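Probable 2-hydroxyhepta-2,4-diene-1,7-dioate isomerase (Thermus thermophilus, PDB 2DFU) probably binds a metal ion and acts as an isomerase of the fumarylacetoacetate hydrolase family, presumably on 2-hydroxyhepta-2,4-diene-1,7-dioate. Local coordinates at residues Gly234-Arg237 with Pro238-Leu242; Lys162-Asp165 with Lys166-Pro169; Gly197-Ser200 with Gln201-Phe204; Ser211-Ser214 with Thr215-Leu219. All blocks are in the same frame, centred on the assembly; numbering follows the deposited sequence.

Contact 1: residues Gly234-Arg237 with Pro238-Leu242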
loop_
_atom_site.group_PDB
_atom_site.type_symbol
_atom_site.label_atom_id
_atom_site.label_comp_id
_atom_site.label_asym_id
_atom_site.label_seq_id
_atom_site.Cartn_x
_atom_site.Cartn_y
_atom_site.Cartn_z
ATOM N N GLY A 234 -6.587 24.499 -2.751
ATOM C CA GLY A 234 -7.931 24.970 -3.054
ATOM C C GLY A 234 -8.873 23.897 -3.574
ATOM O O GLY A 234 -8.480 22.749 -3.773
ATOM N N ALA A 235 -10.121 24.280 -3.806
ATOM C CA ALA A 235 -11.141 23.356 -4.283
ATOM C C ALA A 235 -11.067 23.105 -5.781
ATOM O O ALA A 235 -10.758 24.000 -6.564
ATOM C CB ALA A 235 -12.527 23.881 -3.912
ATOM N N LEU A 236 -11.356 21.872 -6.173
ATOM C CA LEU A 236 -11.339 21.489 -7.576
ATOM C C LEU A 236 -12.756 21.379 -8.114
ATOM O O LEU A 236 -13.719 21.281 -7.356
ATOM C CB LEU A 236 -10.651 20.135 -7.753
ATOM C CG LEU A 236 -9.130 20.106 -7.655
ATOM C CD1 LEU A 236 -8.655 18.684 -7.359
ATOM C CD2 LEU A 236 -8.544 20.624 -8.960
ATOM N N ARG A 237 -12.867 21.385 -9.434
ATOM C CA ARG A 237 -14.152 21.245 -10.098
ATOM C C ARG A 237 -13.949 20.410 -11.345
ATOM O O ARG A 237 -12.856 20.387 -11.918
ATOM C CB ARG A 237 -14.709 22.608 -10.518
ATOM C CG ARG A 237 -15.359 23.424 -9.416
ATOM C CD ARG A 237 -15.782 24.788 -9.967
ATOM N NE ARG A 237 -16.488 25.608 -8.982
ATOM C CZ ARG A 237 -16.742 26.906 -9.137
ATOM N NH1 ARG A 237 -16.346 27.536 -10.240
ATOM N NH2 ARG A 237 -17.392 27.576 -8.192
ATOM N N PRO A 238 -14.999 19.695 -11.778
ATOM C CA PRO A 238 -14.890 18.874 -12.983
ATOM C C PRO A 238 -14.352 19.739 -14.120
ATOM O O PRO A 238 -14.751 20.893 -14.271
ATOM C CB PRO A 238 -16.329 18.440 -13.222
ATOM C CG PRO A 238 -16.846 18.264 -11.818
ATOM C CD PRO A 238 -16.294 19.483 -11.105
ATOM N N GLY A 239 -13.428 19.199 -14.902
ATOM C CA GLY A 239 -12.891 19.972 -16.005
ATOM C C GLY A 239 -11.665 20.806 -15.690
ATOM O O GLY A 239 -11.037 21.336 -16.604
ATOM N N ASP A 240 -11.315 20.944 -14.415
ATOM C CA ASP A 240 -10.133 21.724 -14.066
ATOM C C ASP A 240 -8.865 21.134 -14.677
ATOM O O ASP A 240 -8.659 19.917 -14.655
ATOM C CB ASP A 240 -9.943 21.803 -12.550
ATOM C CG ASP A 240 -10.815 22.854 -11.899
ATOM O OD1 ASP A 240 -11.358 23.732 -12.611
ATOM O OD2 ASP A 240 -10.942 22.806 -10.658
ATOM N N ARG A 241 -8.024 22.009 -15.223
ATOM C CA ARG A 241 -6.758 21.600 -15.814
ATOM C C ARG A 241 -5.645 22.011 -14.864
ATOM O O ARG A 241 -5.527 23.183 -14.509
ATOM C CB ARG A 241 -6.560 22.269 -17.172
ATOM C CG ARG A 241 -7.498 21.742 -18.244
ATOM C CD ARG A 241 -7.200 22.385 -19.583
ATOM N NE ARG A 241 -7.874 21.680 -20.664
ATOM C CZ ARG A 241 -7.720 21.967 -21.951
ATOM N NH1 ARG A 241 -6.908 22.952 -22.322
ATOM N NH2 ARG A 241 -8.372 21.261 -22.865
ATOM N N LEU A 242 -4.835 21.044 -14.447
ATOM C CA LEU A 242 -3.804 21.202 -13.431
ATOM C C LEU A 242 -2.387 21.003 -13.979
ATOM O O LEU A 242 -2.085 20.118 -14.769
ATOM C CB LEU A 242 -4.041 20.209 -12.303
ATOM C CG LEU A 242 -5.185 20.604 -11.384
ATOM C CD1 LEU A 242 -6.530 20.101 -11.902
ATOM C CD2 LEU A 242 -5.038 20.010 -9.988
#

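Contact 2: residues Lys162-Asp165 with Lys166-Pro169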
loop_
_atom_site.group_PDB
_atom_site.type_symbol
_atom_site.label_atom_id
_atom_site.label_comp_id
_atom_site.label_asym_id
_atom_site.label_seq_id
_atom_site.Cartn_x
_atom_site.Cartn_y
_atom_site.Cartn_z
ATOM N N LYS A 162 -7.715 9.943 0.642
ATOM C CA LYS A 162 -6.432 10.035 -0.048
ATOM C C LYS A 162 -6.101 8.891 -1.007
ATOM O O LYS A 162 -5.273 9.053 -1.906
ATOM C CB LYS A 162 -5.308 10.106 0.992
ATOM C CG LYS A 162 -5.307 11.340 1.891
ATOM C CD LYS A 162 -4.706 12.541 1.163
ATOM C CE LYS A 162 -4.414 13.688 2.128
ATOM N NZ LYS A 162 -3.886 14.892 1.418
ATOM N N SER A 163 -6.735 7.740 -0.820
ATOM C CA SER A 163 -6.407 6.587 -1.639
ATOM C C SER A 163 -7.459 6.069 -2.619
ATOM O O SER A 163 -7.424 4.898 -3.010
ATOM C CB SER A 163 -5.948 5.451 -0.725
ATOM O OG SER A 163 -5.255 4.460 -1.461
ATOM N N ALA A 164 -8.391 6.929 -3.018
ATOM C CA ALA A 164 -9.408 6.536 -3.988
ATOM C C ALA A 164 -8.696 6.382 -5.331
ATOM O O ALA A 164 -7.613 6.934 -5.521
ATOM C CB ALA A 164 -10.493 7.620 -4.088
ATOM N N ASP A 165 -9.286 5.636 -6.259
ATOM C CA ASP A 165 -8.673 5.451 -7.572
ATOM C C ASP A 165 -8.297 6.790 -8.218
ATOM O O ASP A 165 -9.058 7.749 -8.153
ATOM C CB ASP A 165 -9.621 4.692 -8.513
ATOM C CG ASP A 165 -9.781 3.224 -8.131
ATOM O OD1 ASP A 165 -8.953 2.702 -7.356
ATOM O OD2 ASP A 165 -10.731 2.586 -8.625
ATOM N N LYS A 166 -7.121 6.833 -8.837
ATOM C CA LYS A 166 -6.601 8.022 -9.516
ATOM C C LYS A 166 -6.326 9.233 -8.620
ATOM O O LYS A 166 -6.181 10.347 -9.122
ATOM C CB LYS A 166 -7.539 8.460 -10.654
ATOM C CG LYS A 166 -8.105 7.336 -11.514
ATOM C CD LYS A 166 -7.041 6.384 -12.060
ATOM C CE LYS A 166 -7.710 5.268 -12.867
ATOM N NZ LYS A 166 -6.753 4.278 -13.410
ATOM N N PHE A 167 -6.261 9.041 -7.305
ATOM C CA PHE A 167 -5.977 10.174 -6.425
ATOM C C PHE A 167 -4.496 10.526 -6.369
ATOM O O PHE A 167 -4.056 11.267 -5.486
ATOM C CB PHE A 167 -6.502 9.911 -5.014
ATOM C CG PHE A 167 -7.923 10.369 -4.801
ATOM C CD1 PHE A 167 -8.810 10.468 -5.874
ATOM C CD2 PHE A 167 -8.377 10.684 -3.522
ATOM C CE1 PHE A 167 -10.131 10.875 -5.677
ATOM C CE2 PHE A 167 -9.697 11.093 -3.312
ATOM C CZ PHE A 167 -10.575 11.188 -4.393
ATOM N N LEU A 168 -3.718 10.004 -7.310
ATOM C CA LEU A 168 -2.298 10.318 -7.327
ATOM C C LEU A 168 -1.663 10.428 -8.709
ATOM O O LEU A 168 -0.956 9.519 -9.156
ATOM C CB LEU A 168 -1.499 9.309 -6.486
ATOM C CG LEU A 168 -0.005 9.655 -6.342
ATOM C CD1 LEU A 168 0.156 11.000 -5.628
ATOM C CD2 LEU A 168 0.717 8.556 -5.577
ATOM N N PRO A 169 -1.942 11.527 -9.427
ATOM C CA PRO A 169 -1.330 11.680 -10.750
ATOM C C PRO A 169 0.171 11.747 -10.433
ATOM O O PRO A 169 0.562 12.399 -9.462
ATOM C CB PRO A 169 -1.875 13.027 -11.225
ATOM C CG PRO A 169 -3.243 13.071 -10.609
ATOM C CD PRO A 169 -2.983 12.550 -9.200
#

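Contact 3: residues Gly197-Ser200 with Gln201-Phe204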
loop_
_atom_site.group_PDB
_atom_site.type_symbol
_atom_site.label_atom_id
_atom_site.label_comp_id
_atom_site.label_asym_id
_atom_site.label_seq_id
_atom_site.Cartn_x
_atom_site.Cartn_y
_atom_site.Cartn_z
ATOM N N GLY A 197 6.017 27.122 -3.405
ATOM C CA GLY A 197 6.814 26.858 -2.227
ATOM C C GLY A 197 8.242 26.520 -2.580
ATOM O O GLY A 197 8.504 25.864 -3.585
ATOM N N HIS A 198 9.171 26.986 -1.758
ATOM C CA HIS A 198 10.588 26.715 -1.957
ATOM C C HIS A 198 10.853 25.525 -1.037
ATOM O O HIS A 198 10.505 25.573 0.140
ATOM C CB HIS A 198 11.412 27.936 -1.534
ATOM C CG HIS A 198 12.852 27.868 -1.934
ATOM N ND1 HIS A 198 13.735 28.903 -1.713
ATOM C CD2 HIS A 198 13.565 26.889 -2.541
ATOM C CE1 HIS A 198 14.929 28.565 -2.167
ATOM N NE2 HIS A 198 14.854 27.348 -2.674
ATOM N N THR A 199 11.449 24.458 -1.565
ATOM C CA THR A 199 11.695 23.261 -0.753
ATOM C C THR A 199 12.666 23.452 0.407
ATOM O O THR A 199 12.772 22.587 1.276
ATOM C CB THR A 199 12.185 22.070 -1.613
ATOM O OG1 THR A 199 13.412 22.410 -2.268
ATOM C CG2 THR A 199 11.131 21.690 -2.650
ATOM N N SER A 200 13.371 24.579 0.425
ATOM C CA SER A 200 14.314 24.864 1.501
ATOM C C SER A 200 13.519 25.213 2.751
ATOM O O SER A 200 14.056 25.249 3.856
ATOM C CB SER A 200 15.219 26.043 1.126
ATOM O OG SER A 200 14.472 27.243 1.010
ATOM N N GLN A 201 12.231 25.471 2.567
ATOM C CA GLN A 201 11.360 25.826 3.672
ATOM C C GLN A 201 10.659 24.615 4.271
ATOM O O GLN A 201 9.740 24.765 5.073
ATOM C CB GLN A 201 10.324 26.847 3.202
ATOM C CG GLN A 201 10.945 28.125 2.664
ATOM C CD GLN A 201 11.838 28.789 3.687
ATOM O OE1 GLN A 201 13.044 28.917 3.477
ATOM N NE2 GLN A 201 11.251 29.230 4.796
ATOM N N MET A 202 11.086 23.419 3.881
ATOM C CA MET A 202 10.487 22.199 4.413
ATOM C C MET A 202 10.799 22.055 5.896
ATOM O O MET A 202 11.924 22.301 6.328
ATOM C CB MET A 202 11.013 20.956 3.687
ATOM C CG MET A 202 10.331 20.626 2.365
ATOM S SD MET A 202 10.984 19.070 1.697
ATOM C CE MET A 202 10.124 18.984 0.075
ATOM N N ILE A 203 9.797 21.657 6.669
ATOM C CA ILE A 203 9.977 21.451 8.098
ATOM C C ILE A 203 10.903 20.253 8.254
ATOM O O ILE A 203 11.843 20.270 9.056
ATOM C CB ILE A 203 8.630 21.169 8.775
ATOM C CG1 ILE A 203 7.718 22.389 8.606
ATOM C CG2 ILE A 203 8.842 20.808 10.239
ATOM C CD1 ILE A 203 6.313 22.200 9.133
ATOM N N PHE A 204 10.632 19.215 7.467
ATOM C CA PHE A 204 11.443 18.003 7.474
ATOM C C PHE A 204 12.018 17.853 6.078
ATOM O O PHE A 204 11.282 17.896 5.087
ATOM C CB PHE A 204 10.583 16.781 7.795
ATOM C CG PHE A 204 9.849 16.890 9.093
ATOM C CD1 PHE A 204 10.535 16.825 10.298
ATOM C CD2 PHE A 204 8.472 17.091 9.109
ATOM C CE1 PHE A 204 9.862 16.961 11.504
ATOM C CE2 PHE A 204 7.784 17.229 10.313
ATOM C CZ PHE A 204 8.481 17.164 11.514
#

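Contact 4: residues Ser211-Ser214 with Thr215-Leu219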
loop_
_atom_site.group_PDB
_atom_site.type_symbol
_atom_site.label_atom_id
_atom_site.label_comp_id
_atom_site.label_asym_id
_atom_site.label_seq_id
_atom_site.Cartn_x
_atom_site.Cartn_y
_atom_site.Cartn_z
ATOM N N SER A 211 14.591 8.800 6.248
ATOM C CA SER A 211 15.246 8.230 7.420
ATOM C C SER A 211 14.210 7.858 8.477
ATOM O O SER A 211 14.224 6.749 9.014
ATOM C CB SER A 211 16.236 9.239 8.015
ATOM O OG SER A 211 16.805 8.752 9.217
ATOM N N TYR A 212 13.321 8.800 8.774
ATOM C CA TYR A 212 12.275 8.585 9.761
ATOM C C TYR A 212 11.449 7.353 9.407
ATOM O O TYR A 212 11.282 6.447 10.224
ATOM C CB TYR A 212 11.364 9.810 9.846
ATOM C CG TYR A 212 10.214 9.620 10.808
ATOM C CD1 TYR A 212 10.433 9.549 12.186
ATOM C CD2 TYR A 212 8.910 9.467 10.340
ATOM C CE1 TYR A 212 9.377 9.325 13.070
ATOM C CE2 TYR A 212 7.854 9.246 11.209
ATOM C CZ TYR A 212 8.092 9.176 12.572
ATOM O OH TYR A 212 7.037 8.956 13.430
ATOM N N ILE A 213 10.938 7.320 8.182
ATOM C CA ILE A 213 10.138 6.192 7.730
ATOM C C ILE A 213 10.885 4.876 7.911
ATOM O O ILE A 213 10.317 3.905 8.402
ATOM C CB ILE A 213 9.750 6.343 6.234
ATOM C CG1 ILE A 213 8.820 7.546 6.055
ATOM C CG2 ILE A 213 9.072 5.076 5.733
ATOM C CD1 ILE A 213 8.628 7.954 4.606
ATOM N N SER A 214 12.161 4.853 7.532
ATOM C CA SER A 214 12.969 3.636 7.612
ATOM C C SER A 214 13.204 3.082 9.012
ATOM O O SER A 214 13.670 1.954 9.154
ATOM C CB SER A 214 14.328 3.848 6.933
ATOM O OG SER A 214 15.165 4.687 7.711
ATOM N N THR A 215 12.894 3.860 10.043
ATOM C CA THR A 215 13.104 3.383 11.402
ATOM C C THR A 215 12.064 2.338 11.812
ATOM O O THR A 215 12.252 1.627 12.798
ATOM C CB THR A 215 13.065 4.538 12.440
ATOM O OG1 THR A 215 11.746 5.092 12.507
ATOM C CG2 THR A 215 14.047 5.625 12.071
ATOM N N PHE A 216 10.970 2.235 11.061
ATOM C CA PHE A 216 9.933 1.267 11.404
ATOM C C PHE A 216 9.321 0.599 10.173
ATOM O O PHE A 216 8.701 -0.459 10.276
ATOM C CB PHE A 216 8.832 1.962 12.212
ATOM C CG PHE A 216 8.018 2.949 11.413
ATOM C CD1 PHE A 216 6.866 2.539 10.740
ATOM C CD2 PHE A 216 8.405 4.282 11.325
ATOM C CE1 PHE A 216 6.108 3.445 9.987
ATOM C CE2 PHE A 216 7.658 5.200 10.576
ATOM C CZ PHE A 216 6.505 4.777 9.905
ATOM N N MET A 217 9.505 1.223 9.012
ATOM C CA MET A 217 8.950 0.708 7.764
ATOM C C MET A 217 10.014 0.625 6.680
ATOM O O MET A 217 10.598 1.638 6.296
ATOM C CB MET A 217 7.798 1.621 7.312
ATOM C CG MET A 217 7.330 1.430 5.874
ATOM S SD MET A 217 5.966 2.557 5.452
ATOM C CE MET A 217 4.555 1.629 6.087
ATOM N N THR A 218 10.276 -0.582 6.189
ATOM C CA THR A 218 11.273 -0.752 5.140
ATOM C C THR A 218 10.731 -0.238 3.811
ATOM O O THR A 218 9.639 -0.617 3.382
ATOM C CB THR A 218 11.676 -2.232 4.972
ATOM O OG1 THR A 218 12.378 -2.668 6.141
ATOM C CG2 THR A 218 12.584 -2.412 3.769
ATOM N N LEU A 219 11.487 0.651 3.178
ATOM C CA LEU A 219 11.093 1.204 1.892
ATOM C C LEU A 219 11.738 0.341 0.825
ATOM O O LEU A 219 12.944 0.089 0.876
ATOM C CB LEU A 219 11.569 2.652 1.770
ATOM C CG LEU A 219 10.724 3.651 2.559
ATOM C CD1 LEU A 219 11.427 5.000 2.612
ATOM C CD2 LEU A 219 9.350 3.772 1.902
#

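Contact 1: residues Gly234-Arg237 with Pro238-Leu242
Asp240 folds its carboxylate back over the start of its own turn and takes the backbone N-H of Arg237, with Arg237 N and Asp240 OD2 2.7 Å apart. The bond is short but bent, 140° at the hydrogen, and the N-H meets OD2 from above the carboxylate plane. A second bond runs the other way: Asp240 N donates to Arg237 O at 3.0 Å and closes a type II beta turn from Arg237 to Asp240. The same two residues are thus joined twice, once through the backbone and once through the carboxylate. Setting CG beside its backbone N (chi1 -81°) turns the Asp240 side chain in toward Arg237. Pro238 and Gly239 make the corner; at Gly239 the positive phi of 90° would press a side chain against the preceding carbonyl, which calls for glycine. Beside the turn Leu236 adds an apolar contact, its CD2 lying 3.6 Å from Leu242 CD1; the same methyl also borders Asp240 OD2. The extended Arg237 side chain leads away, its NE 6.4 Å from Asp240 OD2, so no salt bridge forms. Further out, Asn190 ND2 bonds Asp240 OD1, and Asn190 OD1 accepts Arg241 N. Ile256 of strand 250-259 packs on Leu236, Asp240 and Leu242, while Leu111 and Tyr113 of strand 111-121 also touch Leu236. With one oxygen on a backbone N-H and the other on an amide, the carboxylate is fixed in rotation, and these donors would probably favour its ionised form.

Contact 2: residues Lys162-Asp165 with Lys166-Pro169
A type II beta turn from Ala164 to Phe167 lays the Phe167 ring beneath the methyl group of Ala164, in the link between helix 159-162 and strand 168-175. Ala164 CB stands 3.4 Å from the ring centroid and only 5° off the ring normal, a CH-pi contact over the middle of one face. The turn is closed by Phe167 N, which donates to Ala164 O at 3.1 Å with an angle of 145° at the hydrogen; the same pair is thus joined by backbone and side chain. With chi1 at -90° the ring lies under Ala164. An alanine in place of Phe167 would probably leave the Ala164 methyl without its aromatic floor and open a gap beside Phe107 and Pro105, which also pack on the ring. At the corner, Asp165 and Lys166 send their charges apart: Asp165 OD2 hydrogen-bonds Thr218 OG1 of the second subunit, and Lys166 forms a salt bridge with Glu100. Lys162 turns its amine to Asp145 and Thr147, while its carbonyl oxygen, Lys162 O, approaches Phe167 CB to 3.5 Å.

Contact 3: residues Gly197-Ser200 with Gln201-Phe204
Two successive backbone bonds, Gln201 N to His198 O at 3.0 Å and Met202 N to Thr199 O at 3.2 Å, wind the chain through a short 3-10 turn as it leaves strand 192-198. Each spans three residues, the spacing that defines such a turn. On one side of the turn Thr199 and Met202 lie alongside each other and point the same way. Met202, extended beyond CG, runs past the Thr199 carbonyl oxygen, with CG 3.3 Å from Thr199 O, and brings its methyl, CE, to 4.0 Å from Thr199 CG2. This is a loose apolar touch; the hydroxyl of Thr199 instead bonds Pro180 O and Thr183 N, just ahead of strand 184-189. Ser200, His198 and Gln201 meet on another part of the turn. Ser200 places OG between its backbone N and carbonyl carbon (chi1 66°), which lifts the hydroxyl over the centre of the His198 ring, 3.2 Å above the ring plane. The same OG gives a weak hydrogen bond to Gln201 OE1 at 3.3 Å, reached because the Gln201 chain bends at chi2. Gln201 also lays its CB against the His198 carbonyl. The imidazole stacks on Trp184, in the neighbouring strand 184-189. The turn thus carries the chain off strand 192-198, outermost within this chain in its five-stranded mixed sheet, while Met202 packs on Asn56, Tyr57, Gln181 and Thr227, and the backbone of Ile203 and Phe204 is tied to Asn56 just before helix 206-214.

Contact 4: residues Ser211-Ser214 with Thr215-Leu219
Ile213 and Thr215 carry most of this contact, the first through its carbonyl and branched side chain, the second through its hydroxyl, methyl and backbone N-H. Ile213 O accepts two backbone N-H groups, Phe216 N at 3.2 Å and Met217 N at 2.9 Å. The same oxygen sits over one face of the Phe216 ring, offset toward its rim. On the apolar side Ile213 CG2, anti to the backbone N, touches both Met217 CB (4.0 Å) and Leu219 CG (3.9 Å). Thr215 is held by Tyr212 O, which receives both its backbone N at 3.1 Å and its OG1 at 2.7 Å; the hydroxyl arrives in the carbonyl plane. Its methyl, Thr215 CG2, rests 3.3 Å from Ser211 O. A valine in place of Thr215 would probably cost Tyr212 O its hydroxyl donor and set a methyl against that oxygen instead. Tyr212 in turn receives the edge of Phe216 on its ring face, centroids 5.9 Å apart and planes at 69°, a T-shaped pair. Phe216 and Met217 also face the second subunit: Phe216 makes a backbone hydrogen bond to it, and Met217 packs on its Ser163. The threonine hydroxyl makes a common helical side-chain-to-backbone bond, and the i+3 and i+4 bonds to Ile213 O mark the C-terminal end of helix 206-214, where the chain passes into a loop at the dimer interface.

Contacts 2 and 4 are buried and both reach the second subunit, where Asp165 of one chain bonds Thr218 of the other; within a chain their centres lie 23 Å apart. Contacts 1 and 3 are only partly buried, touch no other subunit of the assembly and serve the same five-stranded sheet, contact 1 leading into strand 241-246 and contact 3 leaving strand 192-198. Contacts 1 and 2 each have a type II turn ahead of a strand, but a carboxylate braces the first and an aromatic ring underlies the second. Contact 3, a 3-10 turn with one weak side-chain bond, precedes helix 206-214; contact 4 takes in its last turn, with hydroxyl and aromatic packing.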